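PDB 5JJP: nonribosomal peptide synthase, which probably activates an aliphatic beta-amino acid with ATP as an aminoacyl adenylate, as an adenylation enzyme of the ANL superfamily. Local coordinates for residues A[66-69]-A[70-74]; A[92-95]-A[96-99]; A[251-254]-A[255-259]. All coordinates share one frame; numbering follows the deposited sequence.

Contact 1. Residues A[66-69]-A[70-74]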
loop_
_atom_site.group_PDB
_atom_site.type_symbol
_atom_site.label_atom_id
_atom_site.label_comp_id
_atom_site.label_asym_id
_atom_site.label_seq_id
_atom_site.Cartn_x
_atom_site.Cartn_y
_atom_site.Cartn_z
ATOM N N GLU A 66 18.642 -3.354 1.148
ATOM C CA GLU A 66 19.172 -2.063 1.496
ATOM C C GLU A 66 20.347 -1.674 0.655
ATOM O O GLU A 66 20.496 -0.507 0.313
ATOM C CB GLU A 66 19.617 -2.028 2.933
ATOM C CG GLU A 66 18.490 -2.112 3.902
ATOM C CD GLU A 66 18.820 -1.465 5.210
ATOM O OE1 GLU A 66 18.862 -2.175 6.229
ATOM O OE2 GLU A 66 19.119 -0.258 5.182
ATOM N N ALA A 67 21.255 -2.621 0.388
ATOM C CA ALA A 67 22.435 -2.303 -0.432
ATOM C C ALA A 67 21.954 -1.822 -1.804
ATOM O O ALA A 67 22.486 -0.858 -2.370
ATOM C CB ALA A 67 23.375 -3.512 -0.571
ATOM N N GLN A 68 20.970 -2.522 -2.348
ATOM C CA GLN A 68 20.487 -2.166 -3.672
ATOM C C GLN A 68 19.755 -0.773 -3.627
ATOM O O GLN A 68 19.985 0.073 -4.502
ATOM C CB GLN A 68 19.599 -3.270 -4.225
ATOM C CG GLN A 68 19.160 -3.064 -5.656
ATOM C CD GLN A 68 20.252 -3.353 -6.667
ATOM O OE1 GLN A 68 21.381 -2.889 -6.543
ATOM N NE2 GLN A 68 19.913 -4.125 -7.702
ATOM N N ALA A 69 18.954 -0.531 -2.586
ATOM C CA ALA A 69 18.343 0.760 -2.374
ATOM C C ALA A 69 19.384 1.872 -2.332
ATOM O O ALA A 69 19.214 2.939 -2.949
ATOM C CB ALA A 69 17.525 0.775 -1.103
ATOM N N ASP A 70 20.439 1.641 -1.565
ATOM C CA ASP A 70 21.486 2.625 -1.410
ATOM C C ASP A 70 22.249 2.864 -2.752
ATOM O O ASP A 70 22.631 4.019 -3.046
ATOM C CB ASP A 70 22.474 2.205 -0.309
ATOM C CG ASP A 70 21.874 2.307 1.101
ATOM O OD1 ASP A 70 20.838 2.937 1.268
ATOM O OD2 ASP A 70 22.412 1.652 2.033
ATOM N N ALA A 71 22.491 1.799 -3.514
ATOM C CA ALA A 71 23.238 1.951 -4.735
ATOM C C ALA A 71 22.406 2.734 -5.716
ATOM O O ALA A 71 22.897 3.605 -6.416
ATOM C CB ALA A 71 23.619 0.618 -5.291
ATOM N N TYR A 72 21.130 2.416 -5.774
ATOM C CA TYR A 72 20.223 3.100 -6.648
ATOM C C TYR A 72 20.165 4.575 -6.291
ATOM O O TYR A 72 20.101 5.429 -7.161
ATOM C CB TYR A 72 18.829 2.479 -6.559
ATOM C CG TYR A 72 18.589 1.197 -7.349
ATOM C CD1 TYR A 72 19.633 0.534 -8.035
ATOM C CD2 TYR A 72 17.357 0.636 -7.376
ATOM C CE1 TYR A 72 19.410 -0.638 -8.752
ATOM C CE2 TYR A 72 17.137 -0.541 -8.050
ATOM C CZ TYR A 72 18.167 -1.192 -8.738
ATOM O OH TYR A 72 17.870 -2.316 -9.463
ATOM N N ALA A 73 20.069 4.847 -4.986
ATOM C CA ALA A 73 19.922 6.226 -4.469
ATOM C C ALA A 73 21.098 7.082 -4.843
ATOM O O ALA A 73 20.924 8.209 -5.296
ATOM C CB ALA A 73 19.742 6.225 -2.955
ATOM N N ALA A 74 22.309 6.540 -4.687
ATOM C CA ALA A 74 23.528 7.253 -5.102
ATOM C C ALA A 74 23.488 7.657 -6.596
ATOM O O ALA A 74 23.758 8.804 -6.933
ATOM C CB ALA A 74 24.768 6.402 -4.822
HETATM O O HOH W 1 21.169 1.762 4.658
#
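Gln68 and Tyr72, one helical turn apart, carry the aromatic part of this contact. With CG anti to the backbone N (chi1 -174°) and a bend at chi2, the Gln68 side chain folds over one face of the Tyr72 ring. Its CG lies 4.0 Å from the centroid of the Tyr72 ring as a CH-pi contact, and its amide stacks at 24° to the ring, CD coming 3.5 Å from Tyr72 CE1. A long, flexible chain with a flat end suits this cover. The polar tips are held elsewhere, Gln68 NE2 by Asp96 OD1 and Tyr72 OH by the carbonyl oxygen of Gly156.

The acidic pair Glu66 and Asp70 is bridged by a water that donates to both, 2.9 Å from Glu66 OE2 and 2.9 Å from Asp70 OD2. Arg32 forms salt bridges with both acids and Lys40 with Glu66, which probably offsets the like charges.

The backbone supplies successive i to i+4 bonds, such as Tyr72 N to Gln68 O at 2.9 Å. Small alanines allow close approach to the neighbours of helix 62-77: Ala69 meets Arg32 of helix 31-37, and Ala73 meets Ser106 of helix 95-107. Gln68 and Tyr72 also lie against helix 95-107.

Contact 2. Residues A[92-95]-A[96-99]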
loop_
_atom_site.group_PDB
_atom_site.type_symbol
_atom_site.label_atom_id
_atom_site.label_comp_id
_atom_site.label_asym_id
_atom_site.label_seq_id
_atom_site.Cartn_x
_atom_site.Cartn_y
_atom_site.Cartn_z
ATOM N N PRO A 92 6.713 -4.081 -13.005
ATOM C CA PRO A 92 6.031 -5.017 -12.148
ATOM C C PRO A 92 6.707 -5.011 -10.771
ATOM O O PRO A 92 7.852 -4.632 -10.653
ATOM C CB PRO A 92 6.182 -6.355 -12.877
ATOM C CG PRO A 92 7.397 -6.187 -13.719
ATOM C CD PRO A 92 7.451 -4.751 -14.086
ATOM N N ALA A 93 5.963 -5.433 -9.752
ATOM C CA ALA A 93 6.498 -5.599 -8.397
ATOM C C ALA A 93 7.611 -6.662 -8.353
ATOM O O ALA A 93 7.345 -7.828 -8.481
ATOM C CB ALA A 93 5.384 -5.986 -7.445
ATOM N N THR A 94 8.840 -6.224 -8.113
ATOM C CA THR A 94 10.010 -7.092 -8.028
ATOM C C THR A 94 10.915 -6.557 -6.962
ATOM O O THR A 94 10.806 -5.393 -6.586
ATOM C CB THR A 94 10.828 -7.052 -9.338
ATOM O OG1 THR A 94 11.287 -5.721 -9.586
ATOM C CG2 THR A 94 9.966 -7.528 -10.508
ATOM N N ALA A 95 11.865 -7.372 -6.518
ATOM C CA ALA A 95 12.834 -6.909 -5.545
ATOM C C ALA A 95 13.512 -5.602 -5.982
ATOM O O ALA A 95 13.709 -4.708 -5.174
ATOM C CB ALA A 95 13.908 -8.005 -5.291
ATOM N N ASP A 96 13.927 -5.514 -7.237
ATOM C CA ASP A 96 14.552 -4.277 -7.735
ATOM C C ASP A 96 13.608 -3.064 -7.776
ATOM O O ASP A 96 14.043 -1.922 -7.497
ATOM C CB ASP A 96 15.157 -4.503 -9.114
ATOM C CG ASP A 96 16.504 -5.252 -9.056
ATOM O OD1 ASP A 96 17.157 -5.195 -7.973
ATOM O OD2 ASP A 96 16.925 -5.858 -10.079
ATOM N N ALA A 97 12.331 -3.283 -8.037
ATOM C CA ALA A 97 11.360 -2.185 -8.001
ATOM C C ALA A 97 11.187 -1.704 -6.553
ATOM O O ALA A 97 11.013 -0.505 -6.283
ATOM C CB ALA A 97 10.014 -2.638 -8.541
ATOM N N VAL A 98 11.307 -2.646 -5.613
ATOM C CA VAL A 98 11.231 -2.258 -4.191
ATOM C C VAL A 98 12.458 -1.413 -3.816
ATOM O O VAL A 98 12.338 -0.356 -3.197
ATOM C CB VAL A 98 11.094 -3.498 -3.277
ATOM C CG1 VAL A 98 11.120 -3.086 -1.807
ATOM C CG2 VAL A 98 9.823 -4.278 -3.595
ATOM N N ALA A 99 13.658 -1.889 -4.174
ATOM C CA ALA A 99 14.871 -1.084 -3.954
ATOM C C ALA A 99 14.690 0.339 -4.563
ATOM O O ALA A 99 15.033 1.336 -3.943
ATOM C CB ALA A 99 16.075 -1.750 -4.553
#
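Thr94 OG1 sits between its own backbone N and carbonyl carbon (chi1 61°), a rotamer that turns the hydroxyl toward the first turn of the helix, where Ala97 N donates to it. This N-cap bond measures 3.1 Å from Ala97 N to Thr94 OG1, with an N-H...O angle of 154°. It gives a partner to one of the first-turn amides, which lack a carbonyl from a preceding turn of helix, and threonine fits because its short side chain brings an oxygen within reach while its extended backbone leads in from the loop.

The same residue also serves through its main chain: Val98 N donates to Thr94 O at 3.0 Å. One residue further along, Ala99 N bonds to Ala95 O at 3.0 Å, almost straight at 171°. Around these bonds the packing is close. Ala97 CB lies 3.5 Å from Thr94 OG1, and Val98 CG2 approaches Thr94 O to 3.3 Å.

The cap stands where the loop after strand 87-90 enters helix 95-107. Glu50 accepts from Ala95 N, adding a second anchor for the helix start. Val98 packs on Ile48 of strand 46-51 and on Ile238 and Leu242 of helix 232-243, while Asp96 and compact Ala99 face helix 62-77.

Contact 3. Residues A[251-254]-A[255-259]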
loop_
_atom_site.group_PDB
_atom_site.type_symbol
_atom_site.label_atom_id
_atom_site.label_comp_id
_atom_site.label_asym_id
_atom_site.label_seq_id
_atom_site.Cartn_x
_atom_site.Cartn_y
_atom_site.Cartn_z
ATOM N N VAL A 251 3.296 -11.717 -6.299
ATOM C CA VAL A 251 2.922 -12.815 -7.168
ATOM C C VAL A 251 2.930 -12.303 -8.632
ATOM O O VAL A 251 2.075 -11.553 -9.016
ATOM C CB VAL A 251 1.511 -13.319 -6.805
ATOM C CG1 VAL A 251 1.123 -14.494 -7.682
ATOM C CG2 VAL A 251 1.436 -13.712 -5.349
ATOM N N PRO A 252 3.892 -12.707 -9.433
ATOM C CA PRO A 252 3.896 -12.198 -10.789
ATOM C C PRO A 252 2.598 -12.506 -11.543
ATOM O O PRO A 252 1.970 -13.526 -11.280
ATOM C CB PRO A 252 5.072 -12.946 -11.443
ATOM C CG PRO A 252 5.879 -13.516 -10.294
ATOM C CD PRO A 252 4.866 -13.802 -9.244
ATOM N N ARG A 253 2.206 -11.627 -12.472
ATOM C CA ARG A 253 0.916 -11.802 -13.169
ATOM C C ARG A 253 0.838 -13.130 -13.999
ATOM O O ARG A 253 -0.216 -13.726 -14.085
ATOM C CB ARG A 253 0.441 -10.541 -13.911
ATOM C CG ARG A 253 -0.533 -9.663 -13.099
ATOM C CD ARG A 253 -1.039 -8.443 -13.883
ATOM N NE ARG A 253 -2.477 -8.476 -14.227
ATOM C CZ ARG A 253 -3.027 -9.036 -15.317
ATOM N NH1 ARG A 253 -2.288 -9.663 -16.235
ATOM N NH2 ARG A 253 -4.350 -8.989 -15.484
ATOM N N ASP A 254 1.962 -13.643 -14.506
ATOM C CA ASP A 254 1.955 -14.943 -15.175
ATOM C C ASP A 254 1.816 -16.179 -14.255
ATOM O O ASP A 254 1.697 -17.287 -14.759
ATOM C CB ASP A 254 3.165 -15.128 -16.104
ATOM C CG ASP A 254 4.464 -15.291 -15.373
ATOM O OD1 ASP A 254 5.471 -15.415 -16.074
ATOM O OD2 ASP A 254 4.542 -15.315 -14.137
ATOM N N ARG A 255 1.773 -16.008 -12.944
ATOM C CA ARG A 255 1.305 -17.085 -12.051
ATOM C C ARG A 255 -0.123 -16.886 -11.643
ATOM O O ARG A 255 -0.861 -17.838 -11.378
ATOM C CB ARG A 255 2.101 -17.126 -10.771
ATOM C CG ARG A 255 3.603 -17.148 -10.984
ATOM C CD ARG A 255 4.027 -18.267 -11.903
ATOM N NE ARG A 255 5.466 -18.270 -12.142
ATOM C CZ ARG A 255 6.339 -19.141 -11.615
ATOM N NH1 ARG A 255 5.944 -20.114 -10.786
ATOM N NH2 ARG A 255 7.620 -19.058 -11.920
ATOM N N LEU A 256 -0.540 -15.637 -11.639
ATOM C CA LEU A 256 -1.704 -15.313 -10.880
ATOM C C LEU A 256 -2.975 -15.516 -11.662
ATOM O O LEU A 256 -3.961 -15.967 -11.107
ATOM C CB LEU A 256 -1.587 -13.996 -10.137
ATOM C CG LEU A 256 -2.891 -13.382 -9.574
ATOM C CD1 LEU A 256 -3.011 -13.913 -8.158
ATOM C CD2 LEU A 256 -2.949 -11.851 -9.586
ATOM N N ASP A 257 -2.928 -15.271 -12.956
ATOM C CA ASP A 257 -4.090 -15.445 -13.800
ATOM C C ASP A 257 -4.352 -16.904 -14.194
ATOM O O ASP A 257 -5.373 -17.194 -14.811
ATOM C CB ASP A 257 -3.986 -14.476 -14.983
ATOM C CG ASP A 257 -4.051 -13.002 -14.519
ATOM O OD1 ASP A 257 -4.885 -12.667 -13.647
ATOM O OD2 ASP A 257 -3.241 -12.205 -14.992
ATOM N N PHE A 258 -3.490 -17.826 -13.753
ATOM C CA PHE A 258 -3.627 -19.229 -14.063
ATOM C C PHE A 258 -3.779 -20.039 -12.752
ATOM O O PHE A 258 -2.794 -20.280 -12.058
ATOM C CB PHE A 258 -2.359 -19.674 -14.821
ATOM C CG PHE A 258 -1.978 -18.772 -15.999
ATOM C CD1 PHE A 258 -2.020 -19.191 -17.350
ATOM C CD2 PHE A 258 -1.589 -17.475 -15.740
ATOM C CE1 PHE A 258 -1.686 -18.300 -18.371
ATOM C CE2 PHE A 258 -1.271 -16.580 -16.756
ATOM C CZ PHE A 258 -1.315 -16.992 -18.072
ATOM N N PRO A 259 -5.014 -20.457 -12.398
ATOM C CA PRO A 259 -5.301 -21.110 -11.136
ATOM C C PRO A 259 -4.344 -22.165 -10.642
ATOM O O PRO A 259 -3.961 -22.132 -9.475
ATOM C CB PRO A 259 -6.681 -21.711 -11.338
ATOM C CG PRO A 259 -7.334 -20.737 -12.261
ATOM C CD PRO A 259 -6.243 -20.238 -13.173
#
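Arg253 and Asp257, four residues apart, form a salt bridge with Arg253 NH1 3.0 Å from Asp257 OD2. Because the carboxylate oxygen stands over one face of the guanidinium, well out of its plane, no N-H points at it and the attraction is one of charge; the two planes are 61° apart. Neighbouring Asp254 and Arg255 run side by side. Their salt bridge is long, 3.7 Å from Asp254 OD2 to Arg255 NE, although the oxygen lies at the guanidinium edge and in its plane. A bend at chi2 (-54°) carries the Arg255 chain along this carboxylate; farther out, Arg255 has a weak, long ion pair with Glu268.

The backbone makes a single short turn. Arg255 N bonds to Pro252 O at 3.0 Å and Leu256 N to Arg253 O at 3.1 Å, both i to i+3, while the i to i+4 bonds to the same two carbonyls are weak. Pro252 takes the N-cap position, where its lack of an amide hydrogen costs the turn nothing. The brief helix 253-256 connects edge strand 247-250 of the six-stranded mixed sheet to helix 259-268, with Phe258 as the N-cap residue of the latter.

The Phe258 side chain turns back against the turn, its CD2 3.4 Å from Asp254 O; both residues are also engaged by Arg261, through a cation-pi contact with the ring and a hydrogen bond to the carbonyl. On the inner side, branched Val251 crosses Leu256 at about a right angle, Val251 CG1 meeting Leu256 CB at 3.7 Å. Both pack against Phe262 of helix 259-268, and the Arg255 chain lies on Phe265 of the same helix.

Contact 1 lies within helix 62-77 and contact 2 at the start of helix 95-107; the two helices pack together, so the contacts touch, Ala99 CB lying 3.5 Å from Gln68 CG. Contact 2 is the more buried, with four of its seven touching residues inside; contact 1 has a mixed setting, and contact 3 is at the surface. Their chemistry follows: a helix cap and small apolar groups in contact 2, an amide-on-ring stack beside a water-bridged, salt-bridged acidic pair in contact 1, and surface ion pairs, one of them long, with a small apolar contact in contact 3. Contact 3 follows edge strand 247-250 of the six-stranded sheet, its centre about 17 Å from that of contact 2.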